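PDB 6EU4: tail spike protein, which probably recognises and degrades the surface capsular polysaccharide of Acinetobacter baumannii as a trimeric tailspike at the start of phage infection. Local coordinates for residues A[30-35]-A[61-66]; A[22-27]-A[75-80]; A[546-551]-A[563-568]; A[519-524]-A[540-545]. All coordinates share one frame; numbering follows the deposited sequence.

Interaction 1: A[30-35]-A[61-66]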
loop_
_atom_site.group_PDB
_atom_site.type_symbol
_atom_site.label_atom_id
_atom_site.label_comp_id
_atom_site.label_asym_id
_atom_site.label_seq_id
_atom_site.Cartn_x
_atom_site.Cartn_y
_atom_site.Cartn_z
ATOM N N LEU A 30 -11.913 -1.003 -62.848
ATOM C CA LEU A 30 -13.323 -0.730 -62.593
ATOM C C LEU A 30 -13.667 0.614 -63.231
ATOM O O LEU A 30 -13.193 1.658 -62.771
ATOM C CB LEU A 30 -13.584 -0.733 -61.085
ATOM C CG LEU A 30 -15.019 -0.639 -60.562
ATOM C CD1 LEU A 30 -15.893 -1.702 -61.177
ATOM C CD2 LEU A 30 -15.040 -0.770 -59.039
ATOM N N THR A 31 -14.468 0.597 -64.300
ATOM C CA THR A 31 -14.929 1.847 -64.897
ATOM C C THR A 31 -15.985 2.464 -63.991
ATOM O O THR A 31 -17.050 1.873 -63.778
ATOM C CB THR A 31 -15.502 1.626 -66.299
ATOM O OG1 THR A 31 -16.692 0.827 -66.231
ATOM C CG2 THR A 31 -14.492 0.953 -67.207
ATOM N N ALA A 32 -15.694 3.647 -63.451
ATOM C CA ALA A 32 -16.547 4.242 -62.437
ATOM C C ALA A 32 -16.607 5.751 -62.604
ATOM O O ALA A 32 -15.625 6.392 -62.986
ATOM C CB ALA A 32 -16.049 3.899 -61.028
ATOM N N ASN A 33 -17.776 6.309 -62.309
ATOM C CA ASN A 33 -17.951 7.749 -62.236
ATOM C C ASN A 33 -17.575 8.257 -60.850
ATOM O O ASN A 33 -17.621 7.524 -59.859
ATOM C CB ASN A 33 -19.392 8.142 -62.544
ATOM C CG ASN A 33 -19.748 7.989 -64.011
ATOM O OD1 ASN A 33 -18.874 7.960 -64.885
ATOM N ND2 ASN A 33 -21.046 7.910 -64.294
ATOM N N ASP A 34 -17.205 9.533 -60.795
ATOM C CA ASP A 34 -16.890 10.176 -59.526
ATOM C C ASP A 34 -18.038 9.972 -58.542
ATOM O O ASP A 34 -19.203 10.203 -58.877
ATOM C CB ASP A 34 -16.640 11.671 -59.761
ATOM C CG ASP A 34 -15.903 12.335 -58.614
ATOM O OD1 ASP A 34 -15.225 11.635 -57.840
ATOM O OD2 ASP A 34 -16.002 13.573 -58.493
ATOM N N GLY A 35 -17.710 9.503 -57.338
ATOM C CA GLY A 35 -18.700 9.318 -56.294
ATOM C C GLY A 35 -19.399 7.970 -56.266
ATOM O O GLY A 35 -20.279 7.771 -55.418
ATOM N N ARG A 61 -16.313 1.215 -50.402
ATOM C CA ARG A 61 -15.405 2.219 -50.933
ATOM C C ARG A 61 -16.174 3.190 -51.807
ATOM O O ARG A 61 -17.188 2.837 -52.421
ATOM C CB ARG A 61 -14.268 1.581 -51.727
ATOM C CG ARG A 61 -13.377 0.723 -50.845
ATOM C CD ARG A 61 -12.031 0.442 -51.447
ATOM N NE ARG A 61 -11.181 -0.251 -50.476
ATOM C CZ ARG A 61 -10.049 0.222 -49.969
ATOM N NH1 ARG A 61 -9.577 1.408 -50.318
ATOM N NH2 ARG A 61 -9.375 -0.507 -49.102
ATOM N N ILE A 62 -15.685 4.424 -51.849
ATOM C CA ILE A 62 -16.266 5.474 -52.675
ATOM C C ILE A 62 -15.186 5.993 -53.606
ATOM O O ILE A 62 -14.089 6.348 -53.159
ATOM C CB ILE A 62 -16.843 6.619 -51.825
ATOM C CG1 ILE A 62 -17.908 6.078 -50.868
ATOM C CG2 ILE A 62 -17.423 7.699 -52.735
ATOM C CD1 ILE A 62 -18.435 7.111 -49.871
ATOM N N TYR A 63 -15.504 6.064 -54.890
ATOM C CA TYR A 63 -14.533 6.507 -55.879
ATOM C C TYR A 63 -14.363 8.023 -55.830
ATOM O O TYR A 63 -15.341 8.770 -55.909
ATOM C CB TYR A 63 -14.971 6.061 -57.271
ATOM C CG TYR A 63 -13.957 6.390 -58.333
ATOM C CD1 TYR A 63 -12.665 5.891 -58.251
ATOM C CD2 TYR A 63 -14.287 7.200 -59.414
ATOM C CE1 TYR A 63 -11.726 6.186 -59.215
ATOM C CE2 TYR A 63 -13.353 7.500 -60.386
ATOM C CZ TYR A 63 -12.075 6.987 -60.278
ATOM O OH TYR A 63 -11.135 7.276 -61.227
ATOM N N VAL A 64 -13.119 8.469 -55.667
ATOM C CA VAL A 64 -12.766 9.889 -55.670
ATOM C C VAL A 64 -11.898 10.125 -56.903
ATOM O O VAL A 64 -10.682 9.894 -56.872
ATOM C CB VAL A 64 -12.039 10.304 -54.387
ATOM C CG1 VAL A 64 -11.691 11.785 -54.426
ATOM C CG2 VAL A 64 -12.882 9.984 -53.164
ATOM N N ALA A 65 -12.521 10.617 -57.982
ATOM C CA ALA A 65 -11.855 10.672 -59.285
ATOM C C ALA A 65 -10.560 11.475 -59.237
ATOM O O ALA A 65 -9.587 11.137 -59.922
ATOM C CB ALA A 65 -12.794 11.266 -60.332
ATOM N N SER A 66 -10.530 12.554 -58.455
ATOM C CA SER A 66 -9.329 13.377 -58.377
ATOM C C SER A 66 -8.152 12.647 -57.744
ATOM O O SER A 66 -7.030 13.166 -57.776
ATOM C CB SER A 66 -9.621 14.652 -57.585
ATOM O OG SER A 66 -9.917 14.343 -56.239
#
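The backbones of Gly-35 and Tyr-63 come within 5.0 Å of each other (CA to CA) where the loop between strands 19-21 and 37-40 runs past the end of strand 59-63 in the small mixed N-terminal sheet, the two segments heading 108° apart. Gly-35 N donates to Tyr-63 O at 2.9 Å. At the start of the 3-10 segment after the strand, Ala-65 N gives its hydrogen to Asp-34 OD1, also at 2.9 Å and almost straight (176°), although it meets the carboxylate from above its plane. Asp-34 reaches there because its CG lies anti to the backbone N (chi1 -162°), which lays the carboxyl group against Ala-65, whose CB is 3.5 Å from OD1. The ring of Tyr-63 leans toward the loop: Asn-33 O sits at its edge, 3.4 Å from CD2, and Ala-32 CB packs 4.1 Å from the same CD2. Trp-80 meets the tyrosine ring as well and also receives Ala-32, while Lys-41 NZ of the second subunit is hydrogen-bonded to Gly-35 O. Ile-62 CG2 completes the contact, 3.9 Å from Gly-35 O. Two N-H groups, one on each segment, are thus satisfied across the junction, the carboxylate of Asp-34 accepting that of Ala-65.

Interaction 2: A[22-27]-A[75-80]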
loop_
_atom_site.group_PDB
_atom_site.type_symbol
_atom_site.label_atom_id
_atom_site.label_comp_id
_atom_site.label_asym_id
_atom_site.label_seq_id
_atom_site.Cartn_x
_atom_site.Cartn_y
_atom_site.Cartn_z
ATOM N N ASN A 22 -15.065 -8.110 -56.012
ATOM C CA ASN A 22 -14.597 -9.286 -55.277
ATOM C C ASN A 22 -13.434 -8.947 -54.345
ATOM O O ASN A 22 -13.458 -9.293 -53.155
ATOM C CB ASN A 22 -14.197 -10.395 -56.252
ATOM C CG ASN A 22 -15.397 -11.039 -56.931
ATOM O OD1 ASN A 22 -16.523 -11.004 -56.425
ATOM N ND2 ASN A 22 -15.157 -11.636 -58.085
ATOM N N THR A 23 -12.410 -8.265 -54.867
ATOM C CA THR A 23 -11.157 -8.009 -54.161
ATOM C C THR A 23 -10.711 -6.580 -54.431
ATOM O O THR A 23 -11.179 -5.937 -55.369
ATOM C CB THR A 23 -10.036 -8.955 -54.618
ATOM O OG1 THR A 23 -9.647 -8.605 -55.949
ATOM C CG2 THR A 23 -10.494 -10.397 -54.593
ATOM N N VAL A 24 -9.778 -6.075 -53.612
ATOM C CA VAL A 24 -9.284 -4.731 -53.896
ATOM C C VAL A 24 -8.462 -4.697 -55.183
ATOM O O VAL A 24 -8.358 -3.635 -55.808
ATOM C CB VAL A 24 -8.475 -4.149 -52.722
ATOM C CG1 VAL A 24 -9.356 -4.040 -51.489
ATOM C CG2 VAL A 24 -7.228 -4.974 -52.447
ATOM N N ALA A 25 -7.887 -5.828 -55.608
ATOM C CA ALA A 25 -7.161 -5.853 -56.878
ATOM C C ALA A 25 -8.093 -5.631 -58.061
ATOM O O ALA A 25 -7.646 -5.216 -59.140
ATOM C CB ALA A 25 -6.428 -7.181 -57.046
ATOM N N ASP A 26 -9.381 -5.915 -57.892
ATOM C CA ASP A 26 -10.335 -5.708 -58.973
ATOM C C ASP A 26 -10.742 -4.248 -59.132
ATOM O O ASP A 26 -11.381 -3.904 -60.138
ATOM C CB ASP A 26 -11.568 -6.573 -58.736
ATOM C CG ASP A 26 -11.264 -8.050 -58.839
ATOM O OD1 ASP A 26 -10.475 -8.437 -59.730
ATOM O OD2 ASP A 26 -11.804 -8.819 -58.024
ATOM N N LEU A 27 -10.380 -3.385 -58.179
ATOM C CA LEU A 27 -10.711 -1.969 -58.293
ATOM C C LEU A 27 -9.984 -1.313 -59.465
ATOM O O LEU A 27 -10.577 -0.506 -60.189
ATOM C CB LEU A 27 -10.384 -1.248 -56.983
ATOM C CG LEU A 27 -11.234 -1.649 -55.768
ATOM C CD1 LEU A 27 -10.697 -1.025 -54.487
ATOM C CD2 LEU A 27 -12.695 -1.262 -55.957
ATOM N N LEU A 75 -6.117 2.973 -47.534
ATOM C CA LEU A 75 -7.239 3.912 -47.519
ATOM C C LEU A 75 -7.650 4.406 -48.902
ATOM O O LEU A 75 -8.794 4.843 -49.069
ATOM C CB LEU A 75 -6.920 5.119 -46.636
ATOM C CG LEU A 75 -6.815 4.810 -45.136
ATOM C CD1 LEU A 75 -6.623 6.085 -44.370
ATOM C CD2 LEU A 75 -8.035 4.076 -44.598
ATOM N N CYS A 76 -6.767 4.369 -49.893
ATOM C CA CYS A 76 -7.115 4.867 -51.220
ATOM C C CYS A 76 -6.449 3.973 -52.257
ATOM O O CYS A 76 -5.224 3.987 -52.396
ATOM C CB CYS A 76 -6.692 6.325 -51.388
ATOM S SG CYS A 76 -7.121 7.010 -53.012
ATOM N N ILE A 77 -7.253 3.193 -52.971
ATOM C CA ILE A 77 -6.756 2.213 -53.929
ATOM C C ILE A 77 -7.307 2.619 -55.291
ATOM O O ILE A 77 -8.497 2.436 -55.580
ATOM C CB ILE A 77 -7.139 0.779 -53.547
ATOM C CG1 ILE A 77 -6.495 0.434 -52.186
ATOM C CG2 ILE A 77 -6.705 -0.205 -54.650
ATOM C CD1 ILE A 77 -6.913 -0.918 -51.575
ATOM N N ASN A 78 -6.441 3.210 -56.113
ATOM C CA ASN A 78 -6.817 3.743 -57.424
ATOM C C ASN A 78 -8.021 4.678 -57.323
ATOM O O ASN A 78 -8.937 4.647 -58.151
ATOM C CB ASN A 78 -7.089 2.611 -58.418
ATOM C CG ASN A 78 -5.980 1.575 -58.443
ATOM O OD1 ASN A 78 -6.222 0.392 -58.197
ATOM N ND2 ASN A 78 -4.756 2.014 -58.720
ATOM N N GLY A 79 -8.011 5.534 -56.302
ATOM C CA GLY A 79 -9.067 6.500 -56.097
ATOM C C GLY A 79 -10.219 6.014 -55.244
ATOM O O GLY A 79 -11.054 6.832 -54.841
ATOM N N TRP A 80 -10.296 4.714 -54.963
ATOM C CA TRP A 80 -11.386 4.143 -54.180
ATOM C C TRP A 80 -11.043 4.264 -52.698
ATOM O O TRP A 80 -10.147 3.573 -52.193
ATOM C CB TRP A 80 -11.626 2.692 -54.586
ATOM C CG TRP A 80 -12.230 2.574 -55.948
ATOM C CD1 TRP A 80 -11.563 2.456 -57.132
ATOM C CD2 TRP A 80 -13.626 2.570 -56.270
ATOM N NE1 TRP A 80 -12.455 2.377 -58.169
ATOM C CE2 TRP A 80 -13.729 2.437 -57.669
ATOM C CE3 TRP A 80 -14.797 2.657 -55.513
ATOM C CZ2 TRP A 80 -14.956 2.413 -58.331
ATOM C CZ3 TRP A 80 -16.024 2.621 -56.175
ATOM C CH2 TRP A 80 -16.088 2.493 -57.569
HETATM O O HOH W 1 -11.176 2.160 -60.964
#
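Leu-27 and Trp-80 form the CH-pi part of the contact: Leu-27 CD2 lies 3.9 Å from the centroid of the five-membered indole ring and only 11° off its normal, so the methyl sits over the ring face. The other methyl, CD1, drops beside Trp-80 CB at 3.8 Å and also meets Ile-77 CG2. A chi1 of -66°, which turns CG away from the carbonyl carbon of Leu-27, puts CD2 over the indole and CD1 in the angle between Trp-80 CB and Ile-77 CG2. Purely aliphatic packing continues at Val-24, whose CB is 3.8 Å from Ile-77 CD1, the two side chains crossing at about a right angle. Ile-77 and Trp-80 are the ends of a type I' turn, closed by paired backbone bonds in both directions, which links the short strands 76-77 and 80-82 as a tight hairpin at the margin of the small N-terminal sheet; the segment 22-27 covers the hairpin from the loop between strands 19-21 and 37-40. Polar contact across the segments runs through one water, which donates to Leu-27 O at 2.8 Å and accepts from Trp-80 NE1 at 3.1 Å, lying in the plane of the indole at its edge. Within 22-27, weak bonds join Thr-23 and Asp-26.

Interaction 3: A[546-551]-A[563-568]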
loop_
_atom_site.group_PDB
_atom_site.type_symbol
_atom_site.label_atom_id
_atom_site.label_comp_id
_atom_site.label_asym_id
_atom_site.label_seq_id
_atom_site.Cartn_x
_atom_site.Cartn_y
_atom_site.Cartn_z
ATOM N N SER A 546 16.011 -11.837 53.063
ATOM C CA SER A 546 17.132 -10.913 53.201
ATOM C C SER A 546 17.891 -10.913 51.884
ATOM O O SER A 546 17.658 -11.756 51.021
ATOM C CB SER A 546 18.056 -11.315 54.351
ATOM O OG SER A 546 18.640 -12.578 54.084
ATOM N N ALA A 547 18.806 -9.954 51.744
ATOM C CA ALA A 547 19.695 -9.904 50.592
ATOM C C ALA A 547 21.013 -9.260 50.993
ATOM O O ALA A 547 21.110 -8.572 52.015
ATOM C CB ALA A 547 19.072 -9.126 49.427
ATOM N N THR A 548 22.033 -9.507 50.177
ATOM C CA THR A 548 23.235 -8.696 50.171
ATOM C C THR A 548 23.275 -7.931 48.856
ATOM O O THR A 548 22.786 -8.403 47.824
ATOM C CB THR A 548 24.513 -9.541 50.360
ATOM O OG1 THR A 548 24.560 -10.616 49.414
ATOM C CG2 THR A 548 24.571 -10.110 51.773
ATOM N N PHE A 549 23.825 -6.724 48.927
ATOM C CA PHE A 549 23.792 -5.758 47.837
ATOM C C PHE A 549 25.226 -5.441 47.425
ATOM O O PHE A 549 26.060 -5.132 48.278
ATOM C CB PHE A 549 23.074 -4.486 48.275
ATOM C CG PHE A 549 21.777 -4.727 49.010
ATOM C CD1 PHE A 549 20.645 -5.141 48.330
ATOM C CD2 PHE A 549 21.672 -4.483 50.376
ATOM C CE1 PHE A 549 19.453 -5.355 48.998
ATOM C CE2 PHE A 549 20.472 -4.690 51.042
ATOM C CZ PHE A 549 19.364 -5.127 50.345
ATOM N N TRP A 550 25.495 -5.466 46.116
ATOM C CA TRP A 550 26.857 -5.451 45.608
ATOM C C TRP A 550 26.979 -4.532 44.397
ATOM O O TRP A 550 26.112 -4.548 43.514
ATOM C CB TRP A 550 27.289 -6.851 45.179
ATOM C CG TRP A 550 27.191 -7.919 46.239
ATOM C CD1 TRP A 550 26.067 -8.612 46.616
ATOM C CD2 TRP A 550 28.265 -8.443 47.023
ATOM N NE1 TRP A 550 26.385 -9.522 47.588
ATOM C CE2 TRP A 550 27.729 -9.448 47.850
ATOM C CE3 TRP A 550 29.635 -8.161 47.104
ATOM C CZ2 TRP A 550 28.508 -10.169 48.755
ATOM C CZ3 TRP A 550 30.413 -8.894 47.997
ATOM C CH2 TRP A 550 29.841 -9.876 48.819
ATOM N N LEU A 551 28.096 -3.793 44.337
ATOM C CA LEU A 551 28.454 -2.952 43.205
ATOM C C LEU A 551 29.838 -3.318 42.684
ATOM O O LEU A 551 30.745 -3.611 43.464
ATOM C CB LEU A 551 28.456 -1.475 43.591
ATOM C CG LEU A 551 27.108 -0.877 44.011
ATOM C CD1 LEU A 551 27.287 0.570 44.448
ATOM C CD2 LEU A 551 26.094 -0.929 42.885
ATOM N N TRP A 563 34.107 -6.923 43.477
ATOM C CA TRP A 563 32.775 -6.622 43.991
ATOM C C TRP A 563 32.851 -5.936 45.357
ATOM O O TRP A 563 33.697 -6.271 46.195
ATOM C CB TRP A 563 31.968 -7.906 44.141
ATOM C CG TRP A 563 31.368 -8.476 42.901
ATOM C CD1 TRP A 563 31.777 -9.600 42.236
ATOM C CD2 TRP A 563 30.218 -7.994 42.204
ATOM N NE1 TRP A 563 30.956 -9.839 41.170
ATOM C CE2 TRP A 563 29.990 -8.872 41.122
ATOM C CE3 TRP A 563 29.365 -6.909 42.383
ATOM C CZ2 TRP A 563 28.940 -8.700 40.228
ATOM C CZ3 TRP A 563 28.315 -6.731 41.496
ATOM C CH2 TRP A 563 28.117 -7.633 40.418
ATOM N N CYS A 564 31.905 -5.021 45.594
ATOM C CA CYS A 564 31.823 -4.217 46.809
ATOM C C CYS A 564 30.463 -4.421 47.467
ATOM O O CYS A 564 29.432 -4.033 46.904
ATOM C CB CYS A 564 32.030 -2.736 46.495
ATOM S SG CYS A 564 33.666 -2.382 45.806
ATOM N N ARG A 565 30.465 -4.991 48.665
ATOM C CA ARG A 565 29.233 -5.194 49.419
ATOM C C ARG A 565 28.855 -3.931 50.181
ATOM O O ARG A 565 29.645 -3.415 50.971
ATOM C CB ARG A 565 29.402 -6.367 50.382
ATOM C CG ARG A 565 28.180 -6.688 51.233
ATOM C CD ARG A 565 28.442 -7.963 52.050
ATOM N NE ARG A 565 27.524 -8.134 53.172
ATOM C CZ ARG A 565 27.313 -9.292 53.803
ATOM N NH1 ARG A 565 27.951 -10.394 53.420
ATOM N NH2 ARG A 565 26.460 -9.356 54.814
ATOM N N LEU A 566 27.631 -3.457 49.970
ATOM C CA LEU A 566 27.192 -2.208 50.575
ATOM C C LEU A 566 26.900 -2.376 52.058
ATOM O O LEU A 566 26.371 -3.398 52.507
ATOM C CB LEU A 566 25.946 -1.676 49.870
ATOM C CG LEU A 566 26.094 -1.362 48.381
ATOM C CD1 LEU A 566 24.816 -0.726 47.864
ATOM C CD2 LEU A 566 27.285 -0.447 48.149
ATOM N N TYR A 567 27.243 -1.349 52.822
ATOM C CA TYR A 567 26.899 -1.294 54.232
ATOM C C TYR A 567 25.546 -0.611 54.413
ATOM O O TYR A 567 25.269 0.423 53.797
ATOM C CB TYR A 567 27.976 -0.527 54.994
ATOM C CG TYR A 567 29.313 -1.210 55.203
ATOM C CD1 TYR A 567 29.407 -2.574 55.428
ATOM C CD2 TYR A 567 30.475 -0.454 55.258
ATOM C CE1 TYR A 567 30.641 -3.179 55.693
ATOM C CE2 TYR A 567 31.709 -1.042 55.503
ATOM C CZ TYR A 567 31.788 -2.406 55.721
ATOM O OH TYR A 567 33.018 -2.974 55.998
ATOM N N HIS A 568 24.692 -1.191 55.259
ATOM C CA HIS A 568 23.370 -0.620 55.504
ATOM C C HIS A 568 22.946 -0.930 56.933
ATOM O O HIS A 568 23.600 -1.707 57.640
ATOM C CB HIS A 568 22.339 -1.165 54.519
ATOM C CG HIS A 568 22.155 -2.643 54.620
ATOM N ND1 HIS A 568 21.311 -3.230 55.541
ATOM C CD2 HIS A 568 22.724 -3.659 53.925
ATOM C CE1 HIS A 568 21.352 -4.543 55.394
ATOM N NE2 HIS A 568 22.212 -4.829 54.427
HETATM O O HOH W 2 23.072 -7.298 53.495
HETATM O O HOH W 3 24.793 -5.772 51.477
#
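Trp-550 and Arg-565 meet through contrasting first torsions: the indole CG lies anti to its carbonyl carbon (chi1 -56°), whereas Arg-565 CG lies opposite the backbone N (chi1 -180°). Strand pairing and the Trp-550 torsion bring the indole face under Arg-565 CB, a CH-pi contact 3.7 Å from the centroid of the six-membered ring. The extended arginine chain then carries CD past Trp-550 CZ2 and CH2 and sets the guanidinium against Thr-548 CG2, which sits over its centre, 3.5 Å from CZ. Thr-548 OG1 accepts from Trp-550 NE1 at 2.8 Å, helping fix the indole's rotation. The charge of Arg-565 is met by Asp-571. Trp-550 CB also packs against Trp-563 CE3 at 3.5 Å. In this antiparallel beta hairpin of strands 547-554 and 564-565, Trp-550/Arg-565 is the non-hydrogen-bonded pair and Leu-551/Cys-564 the hydrogen-bonded one; Leu-566 N donates to Phe-549 O at 2.9 Å. Leu-551 CD1 touches Leu-566 CD2 at 3.8 Å. Phe-549 turns its edge toward the face of His-568 in an offset edge-to-face pair, planes 69° apart. One water links Ala-547 O to His-568 NE2, while His-568 ND1 is hydrogen-bonded to Arg-570 N. Strand 564-565 is outermost in its sheet within the chain; strand 547-554 lies between it and strand 535-542, while Phe-549 packs on Leu-551 of the third subunit and Leu-551 on Phe-549 of the second.

Interaction 4: A[519-524]-A[540-545]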
loop_
_atom_site.group_PDB
_atom_site.type_symbol
_atom_site.label_atom_id
_atom_site.label_comp_id
_atom_site.label_asym_id
_atom_site.label_seq_id
_atom_site.Cartn_x
_atom_site.Cartn_y
_atom_site.Cartn_z
ATOM N N PRO A 519 19.645 -16.979 44.173
ATOM C CA PRO A 519 19.214 -16.333 42.928
ATOM C C PRO A 519 19.543 -14.849 42.946
ATOM O O PRO A 519 19.708 -14.250 44.010
ATOM C CB PRO A 519 17.702 -16.568 42.914
ATOM C CG PRO A 519 17.335 -16.694 44.352
ATOM C CD PRO A 519 18.513 -17.342 45.042
ATOM N N TYR A 520 19.607 -14.254 41.746
ATOM C CA TYR A 520 20.003 -12.855 41.586
ATOM C C TYR A 520 19.107 -12.086 40.629
ATOM O O TYR A 520 18.586 -12.628 39.648
ATOM C CB TYR A 520 21.422 -12.710 41.024
ATOM C CG TYR A 520 22.540 -12.897 42.012
ATOM C CD1 TYR A 520 22.930 -14.165 42.421
ATOM C CD2 TYR A 520 23.238 -11.804 42.508
ATOM C CE1 TYR A 520 23.975 -14.336 43.310
ATOM C CE2 TYR A 520 24.279 -11.965 43.388
ATOM C CZ TYR A 520 24.646 -13.224 43.794
ATOM O OH TYR A 520 25.681 -13.391 44.688
ATOM N N LEU A 521 18.956 -10.801 40.924
ATOM C CA LEU A 521 18.697 -9.774 39.930
ATOM C C LEU A 521 19.950 -8.921 39.817
ATOM O O LEU A 521 20.579 -8.606 40.831
ATOM C CB LEU A 521 17.505 -8.903 40.324
ATOM C CG LEU A 521 16.137 -9.564 40.205
ATOM C CD1 LEU A 521 15.071 -8.733 40.897
ATOM C CD2 LEU A 521 15.799 -9.739 38.732
ATOM N N VAL A 522 20.319 -8.570 38.586
ATOM C CA VAL A 522 21.502 -7.759 38.315
ATOM C C VAL A 522 21.111 -6.653 37.348
ATOM O O VAL A 522 20.509 -6.917 36.300
ATOM C CB VAL A 522 22.654 -8.593 37.723
ATOM C CG1 VAL A 522 23.869 -7.696 37.434
ATOM C CG2 VAL A 522 23.035 -9.755 38.652
ATOM N N GLN A 523 21.428 -5.418 37.704
ATOM C CA GLN A 523 21.366 -4.307 36.772
ATOM C C GLN A 523 22.768 -4.114 36.220
ATOM O O GLN A 523 23.695 -3.840 36.985
ATOM C CB GLN A 523 20.891 -3.027 37.446
ATOM C CG GLN A 523 21.030 -1.767 36.565
ATOM C CD GLN A 523 19.943 -1.694 35.505
ATOM O OE1 GLN A 523 18.751 -1.656 35.815
ATOM N NE2 GLN A 523 20.347 -1.688 34.242
ATOM N N GLN A 524 22.919 -4.245 34.906
ATOM C CA GLN A 524 24.167 -3.885 34.242
ATOM C C GLN A 524 24.023 -2.508 33.604
ATOM O O GLN A 524 22.989 -2.186 33.012
ATOM C CB GLN A 524 24.562 -4.915 33.179
ATOM C CG GLN A 524 25.805 -4.487 32.390
ATOM C CD GLN A 524 26.358 -5.606 31.548
ATOM O OE1 GLN A 524 26.823 -6.604 32.080
ATOM N NE2 GLN A 524 26.321 -5.443 30.222
ATOM N N PHE A 540 21.768 -7.992 43.303
ATOM C CA PHE A 540 20.944 -8.358 44.446
ATOM C C PHE A 540 21.043 -9.868 44.634
ATOM O O PHE A 540 20.492 -10.633 43.834
ATOM C CB PHE A 540 19.487 -7.959 44.222
ATOM C CG PHE A 540 19.266 -6.479 44.105
ATOM C CD1 PHE A 540 19.043 -5.716 45.240
ATOM C CD2 PHE A 540 19.251 -5.851 42.870
ATOM C CE1 PHE A 540 18.830 -4.353 45.153
ATOM C CE2 PHE A 540 19.030 -4.474 42.783
ATOM C CZ PHE A 540 18.814 -3.734 43.921
ATOM N N ALA A 541 21.765 -10.293 45.667
ATOM C CA ALA A 541 21.830 -11.702 46.053
ATOM C C ALA A 541 20.643 -11.990 46.959
ATOM O O ALA A 541 20.666 -11.664 48.146
ATOM C CB ALA A 541 23.152 -12.004 46.748
ATOM N N ILE A 542 19.612 -12.641 46.412
ATOM C CA ILE A 542 18.284 -12.679 47.023
ATOM C C ILE A 542 18.117 -13.987 47.794
ATOM O O ILE A 542 18.053 -15.069 47.202
ATOM C CB ILE A 542 17.185 -12.517 45.965
ATOM C CG1 ILE A 542 17.355 -11.191 45.211
ATOM C CG2 ILE A 542 15.796 -12.616 46.611
ATOM C CD1 ILE A 542 16.427 -11.030 44.047
ATOM N N SER A 543 18.005 -13.888 49.120
ATOM C CA SER A 543 17.592 -14.992 49.971
ATOM C C SER A 543 16.109 -14.818 50.315
ATOM O O SER A 543 15.464 -13.848 49.914
ATOM C CB SER A 543 18.468 -15.074 51.230
ATOM O OG SER A 543 19.821 -15.373 50.893
ATOM N N SER A 544 15.561 -15.766 51.076
ATOM C CA SER A 544 14.109 -15.814 51.236
ATOM C C SER A 544 13.580 -14.611 52.010
ATOM O O SER A 544 12.445 -14.184 51.777
ATOM C CB SER A 544 13.688 -17.109 51.932
ATOM O OG SER A 544 14.214 -17.165 53.237
ATOM N N ALA A 545 14.377 -14.059 52.932
ATOM C CA ALA A 545 13.925 -12.934 53.741
ATOM C C ALA A 545 15.028 -11.899 53.955
ATOM O O ALA A 545 14.978 -11.144 54.931
ATOM C CB ALA A 545 13.386 -13.433 55.086
#
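Tyr-520 and Ala-541 make the non-hydrogen-bonded pair of this antiparallel hairpin, and the tyrosine ring folds across the neighbouring strand: Ala-541 CA makes a CH-pi contact over one face, 3.9 Å from the Tyr-520 ring centroid, and Ala-541 CB is 3.5 Å from Tyr-520 CZ. The chi1 of -79° sets the Tyr-520 ring beside its own backbone N and out over Ala-541. On the other face of the sheet, Leu-521 CG packs 4.1 Å from Ile-542 CD1, and the Phe-540 ring turns its edge to Leu-521 O. Pro-519 closes the end of the ladder, its CD 3.2 Å from Ile-542 O.

The backbone sets this register, the short strand segments 520-524 and 540-542 running antiparallel, their directions 171° apart. Phe-540 N to Leu-521 O is short and nearly straight at 2.8 Å (173°), whereas the return bond, Leu-521 N to Phe-540 O, is longer at 3.3 Å; Ile-542 N to Pro-519 O adds a third.

Farther out, Tyr-520 OH is hydrogen-bonded to Ser-515 O and the ring meets Phe-513. The Leu-521 and Phe-540 face turns to a neighbouring copy: Trp-525 of the third subunit meets the Phe-540 ring and Asn-535 of the third subunit packs on Leu-521. The sheet therefore has two different surfaces here: a tyrosine ring lying over Ala-541 and held at its hydroxyl by Ser-515 O, and an apolar cluster shared across the trimer.

The four contacts form two pairs on opposite sides of the centre of an elongated chain, with the centres of interactions 1 and 3 about 116 Å apart and the long run of parallel strands, consistent with a beta-helix, between the pairs. Interactions 1 and 2, centres 10 Å apart, share the N-terminal sheet: Val-64 N probably bonds to Gly-79 O at 2.8 Å, and Leu-30 packs on Trp-80. The side chains of Ile-62 and Trp-80 are about 10 and 13 Å from a bound zinc ion. Interactions 3 and 4, their centres also 10 Å apart, occupy adjoining strands of the C-terminal sheet, where Phe-549 CD1 lies 3.5 Å from Phe-540 CD1, and both touch the third subunit.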